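Side-chain contact in KP6 killer toxin subunit beta (Ustilago maydis virus P6, PDB 4GVB), which forms one half of a secreted, virally encoded heterodimeric toxin that kills sensitive fungal cells once its alpha partner has recognised receptors on them: residues V24-C29 / G37-K42. Residues are numbered along the deposited sequence; the frame is centred on the assembly and turned at random.
Sequences VTRAAC and GYYTEK
Gly37 N gives its hydrogen to Cys29 O, 2.9 Å away and nearly straight at 167°, tying the last turn of helix 22-29 to the start of segment 37-42. On the same cysteine, SG swings out anti to the backbone N (chi1 -163°) and rests on the backbone of the strand, 3.6 Å from Tyr38 C. From there it continues into a disulfide with Cys46, on the strand that pairs with 38-39.

Further along, the Tyr39 ring reaches back to the helix and meets Thr25 and Arg26. Thr25 CG2 comes to the ring at its edge, 3.7 Å from Tyr39 CE1, while Thr25 OG1 is turned elsewhere, to Cys11 N and Leu21 O. Arg26 CA lies over one face, offset toward the rim; its side chain bends at chi3 and brings NH2 obliquely to 3.5 Å from Tyr39 CE2. The guanidinium and ring planes stand 81° apart, which rules out a parallel cation-pi stack.

Helix 22-29 thus lies with Thr25 and Ala28 against helix 57-67, and with Thr25, Arg26 and Cys29 toward strand 38-39 of the two-stranded antiparallel hairpin formed with 46-47, to which Cys29-Cys46, one of three disulfides in this small secreted toxin subunit, fastens it.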
ATOM      1  N   VAL B  24       2.456   3.795   4.744  1.00 20.80           N
ATOM      2  CA  VAL B  24       2.156   2.369   4.816  1.00 18.00           C
ATOM      3  C   VAL B  24       1.155   2.120   5.945  1.00 15.61           C
ATOM      4  O   VAL B  24       0.151   1.421   5.777  1.00 15.77           O
ATOM      5  CB  VAL B  24       3.453   1.545   5.039  1.00 16.86           C
ATOM      6  CG1 VAL B  24       3.144   0.066   5.020  1.00 15.85           C
ATOM      7  CG2 VAL B  24       4.485   1.871   3.947  1.00 18.02           C
ATOM      8  N   THR B  25       1.432   2.700   7.115  1.00 17.79           N
ATOM      9  CA  THR B  25       0.489   2.622   8.220  1.00 14.16           C
ATOM     10  C   THR B  25      -0.891   3.174   7.811  1.00 16.69           C
ATOM     11  O   THR B  25      -1.913   2.549   8.087  1.00 16.59           O
ATOM     12  CB  THR B  25       1.000   3.378   9.466  1.00 15.84           C
ATOM     13  OG1 THR B  25       2.333   2.940   9.788  1.00 19.13           O
ATOM     14  CG2 THR B  25       0.106   3.111  10.630  1.00 17.43           C
ATOM     15  N   ARG B  26      -0.904   4.351   7.184  1.00 16.50           N
ATOM     16  CA  ARG B  26      -2.149   4.958   6.721  1.00 19.95           C
ATOM     17  C   ARG B  26      -2.925   4.004   5.796  1.00 20.64           C
ATOM     18  O   ARG B  26      -4.144   3.844   5.913  1.00 18.69           O
ATOM     19  CB  ARG B  26      -1.840   6.286   6.014  1.00 20.93           C
ATOM     20  CG  ARG B  26      -3.016   6.937   5.344  1.00 34.86           C
ATOM     21  CD  ARG B  26      -2.653   8.345   4.863  1.00 35.75           C
ATOM     22  NE  ARG B  26      -1.943   9.101   5.894  1.00 32.56           N
ATOM     23  CZ  ARG B  26      -0.677   9.481   5.797  1.00 30.69           C
ATOM     24  NH1 ARG B  26       0.019   9.174   4.708  1.00 39.13           N
ATOM     25  NH2 ARG B  26      -0.111  10.166   6.780  1.00 31.60           N
ATOM     26  N   ALA B  27      -2.212   3.361   4.878  1.00 22.41           N
ATOM     27  CA  ALA B  27      -2.866   2.464   3.924  1.00 22.18           C
ATOM     28  C   ALA B  27      -3.427   1.243   4.638  1.00 23.25           C
ATOM     29  O   ALA B  27      -4.548   0.814   4.383  1.00 22.87           O
ATOM     30  CB  ALA B  27      -1.888   2.046   2.827  1.00 24.06           C
ATOM     31  N   ALA B  28      -2.644   0.690   5.556  1.00 18.69           N
ATOM     32  CA  ALA B  28      -3.062  -0.497   6.292  1.00 22.88           C
ATOM     33  C   ALA B  28      -4.248  -0.205   7.197  1.00 21.92           C
ATOM     34  O   ALA B  28      -5.127  -1.048   7.369  1.00 25.62           O
ATOM     35  CB  ALA B  28      -1.888  -1.053   7.103  1.00 20.89           C
ATOM     36  N   CYS B  29      -4.254   0.997   7.771  1.00 23.48           N
ATOM     37  CA  CYS B  29      -5.272   1.404   8.742  1.00 25.78           C
ATOM     38  C   CYS B  29      -6.666   1.580   8.129  1.00 30.74           C
ATOM     39  O   CYS B  29      -7.668   1.356   8.804  1.00 33.73           O
ATOM     40  CB  CYS B  29      -4.861   2.699   9.450  1.00 23.22           C
ATOM     41  SG  CYS B  29      -5.777   3.030  10.994  1.00 25.45           S
ATOM     42  N   GLY B  37      -9.595   1.350  10.997  1.00 35.27           N
ATOM     43  CA  GLY B  37      -9.421   2.068  12.249  1.00 32.32           C
ATOM     44  C   GLY B  37      -9.165   3.530  11.956  1.00 33.04           C
ATOM     45  O   GLY B  37      -9.389   3.980  10.835  1.00 30.27           O
ATOM     46  N   TYR B  38      -8.691   4.290  12.935  1.00 29.36           N
ATOM     47  CA  TYR B  38      -8.318   5.663  12.611  1.00 33.55           C
ATOM     48  C   TYR B  38      -6.839   5.932  12.828  1.00 30.41           C
ATOM     49  O   TYR B  38      -6.209   5.348  13.722  1.00 30.56           O
ATOM     50  CB  TYR B  38      -9.193   6.687  13.338  1.00 32.16           C
ATOM     51  CG  TYR B  38      -8.892   6.821  14.808  1.00 28.15           C
ATOM     52  CD1 TYR B  38      -8.078   7.845  15.276  1.00 28.80           C
ATOM     53  CD2 TYR B  38      -9.418   5.921  15.724  1.00 34.19           C
ATOM     54  CE1 TYR B  38      -7.788   7.975  16.631  1.00 31.20           C
ATOM     55  CE2 TYR B  38      -9.147   6.038  17.082  1.00 36.08           C
ATOM     56  CZ  TYR B  38      -8.328   7.072  17.525  1.00 31.44           C
ATOM     57  OH  TYR B  38      -8.050   7.192  18.872  1.00 33.09           O
ATOM     58  N   TYR B  39      -6.298   6.821  12.002  1.00 31.32           N
ATOM     59  CA  TYR B  39      -4.875   7.096  11.970  1.00 30.18           C
ATOM     60  C   TYR B  39      -4.552   8.438  12.604  1.00 33.14           C
ATOM     61  O   TYR B  39      -5.188   9.436  12.298  1.00 34.78           O
ATOM     62  CB  TYR B  39      -4.385   7.094  10.523  1.00 29.90           C
ATOM     63  CG  TYR B  39      -2.927   7.431  10.415  1.00 27.92           C
ATOM     64  CD1 TYR B  39      -1.960   6.484  10.725  1.00 23.91           C
ATOM     65  CD2 TYR B  39      -2.506   8.698  10.028  1.00 28.87           C
ATOM     66  CE1 TYR B  39      -0.622   6.785  10.648  1.00 24.44           C
ATOM     67  CE2 TYR B  39      -1.158   9.007   9.941  1.00 28.04           C
ATOM     68  CZ  TYR B  39      -0.223   8.034  10.255  1.00 25.09           C
ATOM     69  OH  TYR B  39       1.115   8.308  10.180  1.00 25.39           O
ATOM     70  N   THR B  40      -3.545   8.470  13.471  1.00 33.74           N
ATOM     71  CA  THR B  40      -3.163   9.712  14.137  1.00 33.41           C
ATOM     72  C   THR B  40      -1.877  10.281  13.572  1.00 35.05           C
ATOM     73  O   THR B  40      -0.800   9.725  13.778  1.00 39.13           O
ATOM     74  CB  THR B  40      -3.011   9.512  15.652  1.00 33.10           C
ATOM     75  OG1 THR B  40      -4.233   8.991  16.188  1.00 29.85           O
ATOM     76  CG2 THR B  40      -2.657  10.833  16.336  1.00 35.27           C
ATOM     77  N   GLU B  41      -1.988  11.402  12.868  1.00 38.85           N
ATOM     78  CA  GLU B  41      -0.854  11.961  12.138  1.00 36.40           C
ATOM     79  C   GLU B  41       0.423  12.186  12.968  1.00 38.84           C
ATOM     80  O   GLU B  41       1.518  11.871  12.505  1.00 43.86           O
ATOM     81  CB  GLU B  41      -1.272  13.246  11.407  1.00 42.49           C
ATOM     82  CG  GLU B  41      -0.280  13.707  10.338  1.00 45.52           C
ATOM     83  CD  GLU B  41      -0.683  15.021   9.663  1.00 50.65           C
ATOM     84  OE1 GLU B  41      -0.217  16.090  10.128  1.00 46.00           O
ATOM     85  OE2 GLU B  41      -1.458  14.985   8.670  1.00 45.91           O
ATOM     86  N   LYS B  42       0.299  12.711  14.183  1.00 38.71           N
ATOM     87  CA  LYS B  42       1.488  13.100  14.946  1.00 39.44           C
ATOM     88  C   LYS B  42       2.326  11.939  15.481  1.00 41.16           C
ATOM     89  O   LYS B  42       3.560  12.005  15.466  1.00 42.09           O
ATOM     90  CB  LYS B  42       1.158  14.108  16.063  1.00 41.19           C
ATOM     91  CG  LYS B  42      -0.002  13.736  16.980  1.00 40.56           C
ATOM     92  CD  LYS B  42      -0.289  14.863  17.985  1.00 40.41           C
ATOM     93  CE  LYS B  42      -1.492  14.544  18.886  1.00 33.31           C
ATOM     94  NZ  LYS B  42      -2.799  14.630  18.147  1.00 38.64           N
TER